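Local coordinates for protein Ac-ASP-7 (Ancylostoma caninum, PDB 3S6S) that is a secreted hookworm protein of the SCP/TAPS (pathogenesis-related) family, of unknown function but probably involved in host-parasite interactions, at residues A[10-15]-A[50-55]; A[44-49]-A[173-178]; A[58-63]-A[137-142]; A[111-116]-A[162-167]. All coordinates share one frame; numbering follows the deposited sequence.

Interaction 1 (A[10-15]-A[50-55]); sequences SGCMVD and LVYDCG
Cys12 and Cys54 join the loop 10-15 to the start of helix 54-65 through a disulfide, Cys12 SG to Cys54 SG 2.0 Å, with a C-S-S-C torsion of -85°, close to the unstrained right angle. In both cysteines the sulfur lies anti to the carbonyl carbon and beside the backbone N (chi1 -77° in Cys12, -55° in Cys54), and these matching torsions turn the two SG atoms to each other.

The packing is dense around this bridge. Gly11 follows a cis peptide bond and has a positive phi; its CA lies 3.5 Å from Cys54 O. Cys12 SG meets the Tyr52 ring at its edge, 3.8 Å from CE2, near the ring plane and not over a face. The ring comes from strand 51-53, and its hydroxyl is hydrogen-bonded to Glu57. Glu57 also accepts from the backbone N of Met13 and Val14, tying the loop to helix 54-65 a second time.

The outer side is much looser. Ser10 is exposed, its CB turned away from the segment 50-55. Its CA stays 4.0 Å from Cys54 CB, and its OG comes no nearer to Cys54 SG than 4.5 Å.

The chemistry is thus a covalent bond beside one sulfur-aromatic contact at the ring edge: with no polar bond directly between the two segments, the disulfide fixes their spacing, as suits a secreted protein whose cystines form under oxidising conditions.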
loop_
_atom_site.group_PDB
_atom_site.type_symbol
_atom_site.label_atom_id
_atom_site.label_comp_id
_atom_site.label_asym_id
_atom_site.label_seq_id
_atom_site.Cartn_x
_atom_site.Cartn_y
_atom_site.Cartn_z
ATOM N N SER A 10 13.917 -9.980 5.450
ATOM C CA SER A 10 12.856 -10.721 6.146
ATOM C C SER A 10 12.986 -10.610 7.669
ATOM O O SER A 10 13.409 -11.560 8.337
ATOM C CB SER A 10 12.837 -12.201 5.747
ATOM O OG SER A 10 11.548 -12.737 5.960
ATOM N N GLY A 11 12.591 -9.464 8.214
ATOM C CA GLY A 11 11.971 -8.420 7.421
ATOM C C GLY A 11 10.477 -8.555 7.610
ATOM O O GLY A 11 9.869 -7.815 8.370
ATOM N N CYS A 12 9.882 -9.519 6.927
ATOM C CA CYS A 12 8.499 -9.861 7.184
ATOM C C CYS A 12 8.382 -10.563 8.533
ATOM O O CYS A 12 8.434 -11.785 8.608
ATOM C CB CYS A 12 7.960 -10.773 6.083
ATOM S SG CYS A 12 7.565 -9.903 4.571
ATOM N N MET A 13 8.232 -9.799 9.606
ATOM C CA MET A 13 7.968 -10.434 10.882
ATOM C C MET A 13 6.519 -10.317 11.339
ATOM O O MET A 13 6.055 -11.106 12.169
ATOM C CB MET A 13 8.992 -10.062 11.972
ATOM C CG MET A 13 9.416 -8.631 12.066
ATOM S SD MET A 13 10.791 -8.471 13.241
ATOM C CE MET A 13 12.113 -8.117 12.085
ATOM N N VAL A 14 5.784 -9.373 10.763
ATOM C CA VAL A 14 4.349 -9.285 11.032
ATOM C C VAL A 14 3.649 -10.552 10.539
ATOM O O VAL A 14 3.953 -11.025 9.448
ATOM C CB VAL A 14 3.724 -8.037 10.376
ATOM C CG1 VAL A 14 2.232 -8.206 10.229
ATOM C CG2 VAL A 14 4.066 -6.782 11.198
ATOM N N ASP A 15 2.715 -11.083 11.336
ATOM C CA ASP A 15 1.999 -12.328 10.999
ATOM C C ASP A 15 1.137 -12.228 9.754
ATOM O O ASP A 15 0.478 -11.211 9.498
ATOM C CB ASP A 15 1.109 -12.828 12.147
ATOM C CG ASP A 15 1.904 -13.312 13.350
ATOM O OD1 ASP A 15 1.346 -13.274 14.474
ATOM O OD2 ASP A 15 3.077 -13.721 13.183
ATOM N N LEU A 50 0.635 -2.945 -5.517
ATOM C CA LEU A 50 1.794 -2.773 -4.674
ATOM C C LEU A 50 2.383 -4.138 -4.348
ATOM O O LEU A 50 1.710 -5.023 -3.813
ATOM C CB LEU A 50 1.433 -2.037 -3.390
ATOM C CG LEU A 50 0.808 -0.648 -3.495
ATOM C CD1 LEU A 50 0.428 -0.172 -2.111
ATOM C CD2 LEU A 50 1.769 0.335 -4.150
ATOM N N VAL A 51 3.653 -4.311 -4.672
ATOM C CA VAL A 51 4.360 -5.482 -4.215
ATOM C C VAL A 51 4.636 -5.353 -2.722
ATOM O O VAL A 51 5.186 -4.354 -2.283
ATOM C CB VAL A 51 5.678 -5.644 -4.973
ATOM C CG1 VAL A 51 6.557 -6.659 -4.276
ATOM C CG2 VAL A 51 5.396 -6.025 -6.419
ATOM N N TYR A 52 4.232 -6.360 -1.948
ATOM C CA TYR A 52 4.578 -6.417 -0.535
ATOM C C TYR A 52 6.051 -6.770 -0.355
ATOM O O TYR A 52 6.513 -7.816 -0.809
ATOM C CB TYR A 52 3.692 -7.388 0.269
ATOM C CG TYR A 52 3.817 -7.076 1.746
ATOM C CD1 TYR A 52 2.907 -6.232 2.369
ATOM C CD2 TYR A 52 4.895 -7.550 2.486
ATOM C CE1 TYR A 52 3.044 -5.898 3.700
ATOM C CE2 TYR A 52 5.044 -7.229 3.823
ATOM C CZ TYR A 52 4.117 -6.400 4.426
ATOM O OH TYR A 52 4.261 -6.067 5.754
ATOM N N ASP A 53 6.777 -5.886 0.317
ATOM C CA ASP A 53 8.232 -5.942 0.348
ATOM C C ASP A 53 8.725 -5.957 1.791
ATOM O O ASP A 53 8.617 -4.947 2.500
ATOM C CB ASP A 53 8.797 -4.732 -0.404
ATOM C CG ASP A 53 10.328 -4.676 -0.410
ATOM O OD1 ASP A 53 10.994 -5.085 0.571
ATOM O OD2 ASP A 53 10.874 -4.181 -1.418
ATOM N N CYS A 54 9.280 -7.100 2.202
ATOM C CA CYS A 54 9.747 -7.314 3.570
ATOM C C CYS A 54 10.813 -6.318 3.978
ATOM O O CYS A 54 10.899 -5.954 5.150
ATOM C CB CYS A 54 10.291 -8.730 3.757
ATOM S SG CYS A 54 9.150 -10.054 3.301
ATOM N N GLY A 55 11.630 -5.901 3.017
ATOM C CA GLY A 55 12.609 -4.855 3.241
ATOM C C GLY A 55 11.940 -3.566 3.670
ATOM O O GLY A 55 12.357 -2.941 4.646
#

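Interaction 2 (A[44-49]-A[173-178]); sequences AREMYG and NLCYTF
Tyr48 and Cys175 face each other across a single beta bridge, their CA atoms 4.2 Å apart. Cys175 N donates to Met47 O at 2.9 Å, with an N-H...O angle of 173°. Gly49 N returns a bond to Cys175 O, 2.8 Å, which is more bent at 139°.

The Tyr48 side chain can be followed outward from this bridge. Its CB lies 3.4 Å from Cys175 O. With CG anti to the carbonyl carbon (chi1 -87°), the ring swings over the Cys175 side chain: all six ring carbons lie within 3.7 Å of Cys175 CB, which stands 3.3 Å from the ring centroid and nearly on the ring normal. CG and CD2 are closer still to Cys175 O. CD2 and CE2 also approach Thr177 CG2, with CE2 to CG2 at 3.6 Å. Cys175 SG sits over the same face, so a CH-pi and a sulfur-aromatic contact share it. At the tip, OH is hydrogen-bonded to Tyr165 N and Ser168 OG, which fixes the far end of the ring.

Beyond Tyr48, Met47 CG lies alongside Leu174 CD2 at 3.5 Å, and Gly49 CA rests over a face of the Tyr176 ring, offset toward its rim. Two waters span the ends of the contact: one links Met47 N to Asn173 O, the other Gly49 O to Thr177 N.

Since Cys175 is disulfide-bonded to Cys162, the Tyr48 ring lies against one half of a cystine. The chemistry implies a buried join in which backbone bonds set the register, while aromatic contact with the cystine packs the C-terminal cysteine-rich segment against the loop before strand 51-53.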
loop_
_atom_site.group_PDB
_atom_site.type_symbol
_atom_site.label_atom_id
_atom_site.label_comp_id
_atom_site.label_asym_id
_atom_site.label_seq_id
_atom_site.Cartn_x
_atom_site.Cartn_y
_atom_site.Cartn_z
ATOM N N ALA A 44 -11.372 5.347 -14.517
ATOM C CA ALA A 44 -10.438 4.243 -14.701
ATOM C C ALA A 44 -9.062 4.771 -15.044
ATOM O O ALA A 44 -8.924 5.870 -15.587
ATOM C CB ALA A 44 -10.932 3.311 -15.812
ATOM N N ARG A 45 -8.036 3.993 -14.726
ATOM C CA ARG A 45 -6.680 4.417 -15.043
ATOM C C ARG A 45 -5.696 3.263 -14.978
ATOM O O ARG A 45 -6.007 2.183 -14.466
ATOM C CB ARG A 45 -6.215 5.514 -14.081
ATOM C CG ARG A 45 -6.207 5.085 -12.622
ATOM C CD ARG A 45 -7.377 5.715 -11.879
ATOM N NE ARG A 45 -6.945 6.877 -11.112
ATOM C CZ ARG A 45 -7.732 7.882 -10.742
ATOM N NH1 ARG A 45 -9.013 7.906 -11.074
ATOM N NH2 ARG A 45 -7.218 8.878 -10.038
ATOM N N GLU A 46 -4.500 3.516 -15.498
ATOM C CA GLU A 46 -3.387 2.612 -15.299
ATOM C C GLU A 46 -3.104 2.603 -13.811
ATOM O O GLU A 46 -3.052 3.657 -13.170
ATOM C CB GLU A 46 -2.163 3.085 -16.077
ATOM C CG GLU A 46 -0.937 2.227 -15.873
ATOM C CD GLU A 46 0.193 2.605 -16.793
ATOM O OE1 GLU A 46 -0.064 3.269 -17.815
ATOM O OE2 GLU A 46 1.348 2.240 -16.499
ATOM N N MET A 47 -2.955 1.412 -13.252
ATOM C CA MET A 47 -2.663 1.282 -11.838
ATOM C C MET A 47 -1.636 0.170 -11.634
ATOM O O MET A 47 -1.685 -0.861 -12.306
ATOM C CB MET A 47 -3.951 1.002 -11.064
ATOM C CG MET A 47 -3.777 0.821 -9.554
ATOM S SD MET A 47 -3.525 2.345 -8.619
ATOM C CE MET A 47 -5.125 3.149 -8.813
ATOM N N TYR A 48 -0.687 0.396 -10.732
ATOM C CA TYR A 48 0.255 -0.650 -10.360
ATOM C C TYR A 48 -0.205 -1.263 -9.071
ATOM O O TYR A 48 -0.631 -0.547 -8.181
ATOM C CB TYR A 48 1.671 -0.090 -10.207
ATOM C CG TYR A 48 2.398 -0.082 -11.525
ATOM C CD1 TYR A 48 1.970 0.747 -12.558
ATOM C CD2 TYR A 48 3.482 -0.933 -11.761
ATOM C CE1 TYR A 48 2.601 0.754 -13.776
ATOM C CE2 TYR A 48 4.125 -0.934 -12.987
ATOM C CZ TYR A 48 3.672 -0.080 -13.993
ATOM O OH TYR A 48 4.278 -0.052 -15.218
ATOM N N GLY A 49 -0.165 -2.586 -8.979
ATOM C CA GLY A 49 -0.406 -3.239 -7.707
ATOM C C GLY A 49 0.799 -2.931 -6.830
ATOM O O GLY A 49 1.883 -2.660 -7.339
ATOM N N ASN A 173 -5.860 -6.883 -13.625
ATOM C CA ASN A 173 -5.856 -5.479 -14.031
ATOM C C ASN A 173 -4.985 -4.541 -13.178
ATOM O O ASN A 173 -5.207 -3.330 -13.124
ATOM C CB ASN A 173 -7.263 -4.921 -14.326
ATOM C CG ASN A 173 -8.162 -4.907 -13.117
ATOM O OD1 ASN A 173 -9.116 -5.697 -13.028
ATOM N ND2 ASN A 173 -7.884 -3.997 -12.177
ATOM N N LEU A 174 -3.973 -5.118 -12.541
ATOM C CA LEU A 174 -2.923 -4.329 -11.925
ATOM C C LEU A 174 -1.613 -4.603 -12.655
ATOM O O LEU A 174 -1.382 -5.726 -13.106
ATOM C CB LEU A 174 -2.801 -4.649 -10.432
ATOM C CG LEU A 174 -4.008 -4.227 -9.584
ATOM C CD1 LEU A 174 -3.894 -4.777 -8.183
ATOM C CD2 LEU A 174 -4.149 -2.704 -9.562
ATOM N N CYS A 175 -0.789 -3.559 -12.799
ATOM C CA CYS A 175 0.585 -3.680 -13.287
ATOM C C CYS A 175 1.540 -3.983 -12.133
ATOM O O CYS A 175 1.450 -3.381 -11.065
ATOM C CB CYS A 175 1.019 -2.396 -13.990
ATOM S SG CYS A 175 -0.012 -1.939 -15.410
ATOM N N TYR A 176 2.443 -4.931 -12.337
ATOM C CA TYR A 176 3.442 -5.254 -11.321
ATOM C C TYR A 176 4.855 -5.134 -11.883
ATOM O O TYR A 176 5.172 -5.721 -12.914
ATOM C CB TYR A 176 3.227 -6.669 -10.775
ATOM C CG TYR A 176 1.968 -6.847 -9.957
ATOM C CD1 TYR A 176 0.740 -7.103 -10.569
ATOM C CD2 TYR A 176 2.002 -6.765 -8.576
ATOM C CE1 TYR A 176 -0.414 -7.275 -9.822
ATOM C CE2 TYR A 176 0.855 -6.927 -7.826
ATOM C CZ TYR A 176 -0.350 -7.192 -8.458
ATOM O OH TYR A 176 -1.487 -7.356 -7.707
ATOM N N THR A 177 5.699 -4.361 -11.214
ATOM C CA THR A 177 7.112 -4.369 -11.541
ATOM C C THR A 177 7.931 -4.595 -10.279
ATOM O O THR A 177 7.491 -4.253 -9.195
ATOM C CB THR A 177 7.559 -3.087 -12.262
ATOM O OG1 THR A 177 8.971 -3.149 -12.485
ATOM C CG2 THR A 177 7.250 -1.858 -11.425
ATOM N N PHE A 178 9.109 -5.187 -10.427
ATOM C CA PHE A 178 9.988 -5.452 -9.302
ATOM C C PHE A 178 11.234 -4.598 -9.395
ATOM O O PHE A 178 12.140 -4.713 -8.577
ATOM C CB PHE A 178 10.372 -6.933 -9.244
ATOM C CG PHE A 178 9.209 -7.840 -8.994
ATOM C CD1 PHE A 178 8.492 -8.382 -10.054
ATOM C CD2 PHE A 178 8.809 -8.124 -7.701
ATOM C CE1 PHE A 178 7.405 -9.200 -9.831
ATOM C CE2 PHE A 178 7.747 -8.944 -7.467
ATOM C CZ PHE A 178 7.036 -9.490 -8.544
HETATM O O HOH W 1 -3.909 -1.552 -14.337
HETATM O O HOH W 2 4.220 -3.405 -8.768
#

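Interaction 3 (A[58-63]-A[137-142]); sequences EEARKE and VCVYDK
The contact belongs to the helix-on-sheet layer of the SCP/TAPS core, where Ala60 of helix 54-65 is set against Val137 and Val139 of strand 133-140. The short axes approach to 7.3 Å, and their N-to-C directions are 127° apart. Ala60 CB points at the strand and touches Val137 CG2 at 3.6 Å, and it also lies 3.5 Å from Val137 O. Two residues further on, Val139 CG2 reaches past that methyl to Ala60 CA, 3.7 Å away. Having CG1 anti to the backbone N (chi1 156°) places CG2 beside that nitrogen, toward the helix.

Alternation along the strand separates two environments. Val137 and Val139 turn to the helix, whereas Cys138 and Tyr140 point to the other side, where Cys138 is bridged to Cys119 of the adjacent strand 116-123. The contact is part of one of the two helix-sheet interfaces of the family's alpha-beta-alpha sandwich, which has a helical layer on each side of the central sheet.

Two glutamates border the apolar patch. Glu63 crosses Val137 at about a right angle, its CG 3.8 Å from CG2, while its carboxylate is bound by the backbone N of Gly68 and Ala70. Glu59 runs extended past Val139, bringing OE2 to 3.9 Å from CG1, and forms a salt bridge with Arg75.

On the helix side turned from the strand, Glu58, Arg61 and Lys62 form a salt-bridge network. Arg61 grips Glu58 side-on: NE donates to OE2 at 2.8 Å and NH2 to OE1. Lys62 NZ donates to the anti lone pair of that same OE1, 2.7 Å away, and the set is likely to stabilise the carboxylate's negative charge.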
loop_
_atom_site.group_PDB
_atom_site.type_symbol
_atom_site.label_atom_id
_atom_site.label_comp_id
_atom_site.label_asym_id
_atom_site.label_seq_id
_atom_site.Cartn_x
_atom_site.Cartn_y
_atom_site.Cartn_z
ATOM N N GLU A 58 10.560 -3.842 7.152
ATOM C CA GLU A 58 11.619 -3.552 8.086
ATOM C C GLU A 58 11.890 -2.032 8.198
ATOM O O GLU A 58 12.211 -1.525 9.280
ATOM C CB GLU A 58 12.878 -4.330 7.695
ATOM C CG GLU A 58 14.131 -4.054 8.535
ATOM C CD GLU A 58 13.909 -4.098 10.058
ATOM O OE1 GLU A 58 14.686 -3.419 10.782
ATOM O OE2 GLU A 58 12.982 -4.799 10.530
ATOM N N GLU A 59 11.754 -1.302 7.094
ATOM C CA GLU A 59 11.887 0.147 7.190
ATOM C C GLU A 59 10.717 0.712 7.998
ATOM O O GLU A 59 10.888 1.608 8.815
ATOM C CB GLU A 59 11.985 0.820 5.812
ATOM C CG GLU A 59 13.118 0.303 4.901
ATOM C CD GLU A 59 13.331 1.202 3.684
ATOM O OE1 GLU A 59 14.263 0.932 2.892
ATOM O OE2 GLU A 59 12.571 2.190 3.532
ATOM N N ALA A 60 9.530 0.158 7.799
ATOM C CA ALA A 60 8.390 0.605 8.585
ATOM C C ALA A 60 8.641 0.371 10.081
ATOM O O ALA A 60 8.298 1.221 10.912
ATOM C CB ALA A 60 7.112 -0.068 8.125
ATOM N N ARG A 61 9.257 -0.765 10.414
ATOM C CA ARG A 61 9.605 -1.065 11.797
ATOM C C ARG A 61 10.600 -0.039 12.340
ATOM O O ARG A 61 10.509 0.361 13.499
ATOM C CB ARG A 61 10.177 -2.476 11.938
ATOM C CG ARG A 61 10.334 -2.934 13.400
ATOM C CD ARG A 61 11.157 -4.237 13.580
ATOM N NE ARG A 61 12.567 -4.062 13.219
ATOM C CZ ARG A 61 13.468 -3.382 13.944
ATOM N NH1 ARG A 61 13.119 -2.801 15.095
ATOM N NH2 ARG A 61 14.729 -3.270 13.520
ATOM N N LYS A 62 11.549 0.387 11.506
ATOM C CA LYS A 62 12.528 1.382 11.920
ATOM C C LYS A 62 11.824 2.720 12.142
ATOM O O LYS A 62 12.152 3.470 13.080
ATOM C CB LYS A 62 13.622 1.558 10.866
ATOM C CG LYS A 62 14.401 0.310 10.512
ATOM C CD LYS A 62 15.681 0.193 11.304
ATOM C CE LYS A 62 16.821 -0.330 10.439
ATOM N NZ LYS A 62 16.592 -1.714 9.930
ATOM N N GLU A 63 10.860 3.002 11.264
ATOM C CA GLU A 63 10.077 4.231 11.329
ATOM C C GLU A 63 9.270 4.323 12.628
ATOM O O GLU A 63 9.068 5.412 13.165
ATOM C CB GLU A 63 9.143 4.350 10.120
ATOM C CG GLU A 63 8.201 5.533 10.193
ATOM C CD GLU A 63 8.942 6.847 10.057
ATOM O OE1 GLU A 63 8.488 7.864 10.617
ATOM O OE2 GLU A 63 9.987 6.858 9.389
ATOM N N VAL A 137 2.709 1.487 10.898
ATOM C CA VAL A 137 3.094 2.323 9.773
ATOM C C VAL A 137 3.284 1.505 8.516
ATOM O O VAL A 137 3.704 0.348 8.558
ATOM C CB VAL A 137 4.299 3.335 10.039
ATOM C CG1 VAL A 137 4.609 3.493 11.521
ATOM C CG2 VAL A 137 5.529 2.994 9.222
ATOM N N CYS A 138 2.919 2.115 7.393
ATOM C CA CYS A 138 3.295 1.608 6.084
ATOM C C CYS A 138 4.256 2.572 5.399
ATOM O O CYS A 138 4.164 3.809 5.522
ATOM C CB CYS A 138 2.080 1.346 5.207
ATOM S SG CYS A 138 1.031 0.037 5.853
ATOM N N VAL A 139 5.187 1.960 4.691
ATOM C CA VAL A 139 6.228 2.636 3.963
ATOM C C VAL A 139 6.096 2.226 2.499
ATOM O O VAL A 139 5.913 1.038 2.170
ATOM C CB VAL A 139 7.625 2.254 4.527
ATOM C CG1 VAL A 139 8.695 2.442 3.476
ATOM C CG2 VAL A 139 7.926 3.058 5.813
ATOM N N TYR A 140 6.164 3.228 1.632
ATOM C CA TYR A 140 5.943 3.050 0.211
ATOM C C TYR A 140 7.168 3.505 -0.552
ATOM O O TYR A 140 7.878 4.400 -0.112
ATOM C CB TYR A 140 4.729 3.854 -0.226
ATOM C CG TYR A 140 3.509 3.570 0.614
ATOM C CD1 TYR A 140 3.421 4.044 1.913
ATOM C CD2 TYR A 140 2.442 2.830 0.108
ATOM C CE1 TYR A 140 2.319 3.797 2.685
ATOM C CE2 TYR A 140 1.327 2.579 0.884
ATOM C CZ TYR A 140 1.278 3.070 2.169
ATOM O OH TYR A 140 0.194 2.832 2.958
ATOM N N ASP A 141 7.434 2.874 -1.689
ATOM C CA ASP A 141 8.617 3.232 -2.446
ATOM C C ASP A 141 8.423 4.583 -3.118
ATOM O O ASP A 141 9.388 5.295 -3.371
ATOM C CB ASP A 141 9.005 2.136 -3.449
ATOM C CG ASP A 141 8.018 1.997 -4.607
ATOM O OD1 ASP A 141 8.437 1.459 -5.651
ATOM O OD2 ASP A 141 6.842 2.406 -4.490
ATOM N N LYS A 142 7.175 4.949 -3.388
ATOM C CA LYS A 142 6.930 6.227 -4.038
ATOM C C LYS A 142 5.813 7.063 -3.403
ATOM O O LYS A 142 4.685 6.615 -3.224
ATOM C CB LYS A 142 6.715 6.058 -5.543
ATOM C CG LYS A 142 6.913 7.362 -6.302
ATOM C CD LYS A 142 6.888 7.157 -7.811
ATOM C CE LYS A 142 7.434 8.383 -8.567
ATOM N NZ LYS A 142 6.782 9.659 -8.145
#

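Interaction 4 (A[111-116]-A[162-167]); sequences YPKATR and CTYYKG
The segment 111-116 opens with a type I beta turn from Tyr111 to Ala114, closed by Ala114 N to Tyr111 O at 3.2 Å, and the irregular loop 162-167 comes nearest at Lys113 and Tyr164, with CA atoms 7.1 Å apart. Tyr165 OH donates to Lys113 O at 2.6 Å, meeting the carbonyl in its plane and on a lone pair. The ring of Tyr165 also lies close to Thr115 CG2, which is 3.2 Å from CE2; Thr115 OG1 bonds instead to Asp141.

Tyr164 takes the Lys113 side chain over one ring face. The lysine is extended beyond CG and crosses the tyrosine at about a right angle, laying CE 3.7 Å from the ring centroid, 15° off the normal. Its NZ is farther out at 4.7 Å and off-centre, an outlying cation-pi contact. Pro112 CB adds a looser touch at Tyr164 CE1.

The backbone N of Tyr164 is held by the Glu46 carboxylate. The arrangement is that of a cystine-linked loop, joined through Cys162-Cys175, packed on a beta turn of the SCP/TAPS domain just before strand 116-123.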
loop_
_atom_site.group_PDB
_atom_site.type_symbol
_atom_site.label_atom_id
_atom_site.label_comp_id
_atom_site.label_asym_id
_atom_site.label_seq_id
_atom_site.Cartn_x
_atom_site.Cartn_y
_atom_site.Cartn_z
ATOM N N TYR A 111 -2.034 6.044 -4.838
ATOM C CA TYR A 111 -1.133 6.630 -5.829
ATOM C C TYR A 111 -0.688 5.597 -6.858
ATOM O O TYR A 111 0.056 4.678 -6.526
ATOM C CB TYR A 111 0.104 7.185 -5.105
ATOM C CG TYR A 111 1.119 7.894 -5.973
ATOM C CD1 TYR A 111 2.469 7.845 -5.667
ATOM C CD2 TYR A 111 0.726 8.641 -7.080
ATOM C CE1 TYR A 111 3.407 8.505 -6.453
ATOM C CE2 TYR A 111 1.649 9.293 -7.870
ATOM C CZ TYR A 111 2.985 9.221 -7.554
ATOM O OH TYR A 111 3.908 9.883 -8.332
ATOM N N PRO A 112 -1.127 5.753 -8.121
ATOM C CA PRO A 112 -0.912 4.730 -9.163
ATOM C C PRO A 112 0.551 4.428 -9.483
ATOM O O PRO A 112 0.817 3.395 -10.083
ATOM C CB PRO A 112 -1.614 5.324 -10.388
ATOM C CG PRO A 112 -2.626 6.276 -9.820
ATOM C CD PRO A 112 -1.969 6.861 -8.602
ATOM N N LYS A 113 1.485 5.280 -9.062
ATOM C CA LYS A 113 2.893 5.092 -9.421
ATOM C C LYS A 113 3.759 4.534 -8.293
ATOM O O LYS A 113 4.959 4.311 -8.474
ATOM C CB LYS A 113 3.488 6.382 -9.985
ATOM C CG LYS A 113 2.789 6.827 -11.255
ATOM C CD LYS A 113 3.338 8.131 -11.838
ATOM C CE LYS A 113 2.610 8.449 -13.157
ATOM N NZ LYS A 113 3.016 9.759 -13.714
ATOM N N ALA A 114 3.160 4.319 -7.127
ATOM C CA ALA A 114 3.810 3.498 -6.112
ATOM C C ALA A 114 3.770 2.051 -6.609
ATOM O O ALA A 114 2.810 1.653 -7.253
ATOM C CB ALA A 114 3.104 3.644 -4.753
ATOM N N THR A 115 4.805 1.270 -6.325
ATOM C CA THR A 115 4.881 -0.100 -6.832
ATOM C C THR A 115 5.210 -1.134 -5.767
ATOM O O THR A 115 5.120 -2.344 -6.026
ATOM C CB THR A 115 5.946 -0.255 -7.934
ATOM O OG1 THR A 115 7.251 -0.250 -7.350
ATOM C CG2 THR A 115 5.821 0.836 -8.979
ATOM N N ARG A 116 5.625 -0.670 -4.586
ATOM C CA ARG A 116 5.857 -1.571 -3.473
ATOM C C ARG A 116 5.753 -0.870 -2.129
ATOM O O ARG A 116 5.904 0.356 -2.041
ATOM C CB ARG A 116 7.179 -2.345 -3.612
ATOM C CG ARG A 116 8.398 -1.515 -3.874
ATOM C CD ARG A 116 9.657 -2.372 -3.754
ATOM N NE ARG A 116 10.071 -2.956 -5.024
ATOM C CZ ARG A 116 10.689 -4.135 -5.140
ATOM N NH1 ARG A 116 10.952 -4.864 -4.057
ATOM N NH2 ARG A 116 11.028 -4.595 -6.339
ATOM N N CYS A 162 0.810 -1.669 -19.401
ATOM C CA CYS A 162 1.525 -1.030 -18.309
ATOM C C CYS A 162 2.664 -0.189 -18.862
ATOM O O CYS A 162 3.627 -0.735 -19.411
ATOM C CB CYS A 162 2.037 -2.083 -17.332
ATOM S SG CYS A 162 0.726 -3.196 -16.808
ATOM N N THR A 163 2.546 1.134 -18.707
ATOM C CA THR A 163 3.476 2.084 -19.332
ATOM C C THR A 163 4.407 2.795 -18.346
ATOM O O THR A 163 5.489 3.261 -18.735
ATOM C CB THR A 163 2.725 3.209 -20.106
ATOM O OG1 THR A 163 2.011 4.045 -19.180
ATOM C CG2 THR A 163 1.748 2.636 -21.126
ATOM N N TYR A 164 3.984 2.908 -17.086
ATOM C CA TYR A 164 4.705 3.745 -16.131
ATOM C C TYR A 164 6.094 3.212 -15.862
ATOM O O TYR A 164 7.039 3.982 -15.734
ATOM C CB TYR A 164 3.940 3.887 -14.811
ATOM C CG TYR A 164 2.683 4.719 -14.914
ATOM C CD1 TYR A 164 1.586 4.458 -14.098
ATOM C CD2 TYR A 164 2.595 5.768 -15.823
ATOM C CE1 TYR A 164 0.436 5.209 -14.188
ATOM C CE2 TYR A 164 1.455 6.525 -15.922
ATOM C CZ TYR A 164 0.375 6.241 -15.101
ATOM O OH TYR A 164 -0.769 7.001 -15.192
ATOM N N TYR A 165 6.216 1.893 -15.766
ATOM C CA TYR A 165 7.503 1.294 -15.458
ATOM C C TYR A 165 7.857 0.205 -16.454
ATOM O O TYR A 165 6.978 -0.504 -16.948
ATOM C CB TYR A 165 7.530 0.739 -14.033
ATOM C CG TYR A 165 7.370 1.798 -12.970
ATOM C CD1 TYR A 165 8.442 2.616 -12.606
ATOM C CD2 TYR A 165 6.151 1.991 -12.333
ATOM C CE1 TYR A 165 8.302 3.600 -11.628
ATOM C CE2 TYR A 165 5.998 2.974 -11.362
ATOM C CZ TYR A 165 7.078 3.772 -11.009
ATOM O OH TYR A 165 6.926 4.742 -10.039
ATOM N N LYS A 166 9.154 0.080 -16.720
ATOM C CA LYS A 166 9.674 -0.825 -17.739
ATOM C C LYS A 166 9.087 -2.239 -17.716
ATOM O O LYS A 166 8.214 -2.567 -18.534
ATOM C CB LYS A 166 11.207 -0.876 -17.678
ATOM N N GLY A 167 9.560 -3.076 -16.795
ATOM C CA GLY A 167 9.340 -4.516 -16.921
ATOM C C GLY A 167 8.121 -5.082 -16.221
ATOM O O GLY A 167 8.242 -5.872 -15.279
#

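In the fold
Interactions 2 and 4 form one cluster, their centres about 6 Å apart and linked by the Cys162-Cys175 disulfide; interaction 4 is nested within the chain loop that interaction 2 closes. Interactions 1 and 3 form a second cluster about 10 Å apart, sharing helix 54-65 and reaching the same five-stranded sheet. Interaction 1 closes before interaction 3 opens, whereas the segments of 3 and 4 alternate. The clusters lie some 19 to 21 Å apart by centres, with interactions 2 and 3 on opposite sides of the chain's centre. The Asp53-Arg116 salt bridge and the contacts of Val51 and Asp141 with Thr115 tie the C-terminal cysteine-rich part, through interaction 4, to the sandwich core.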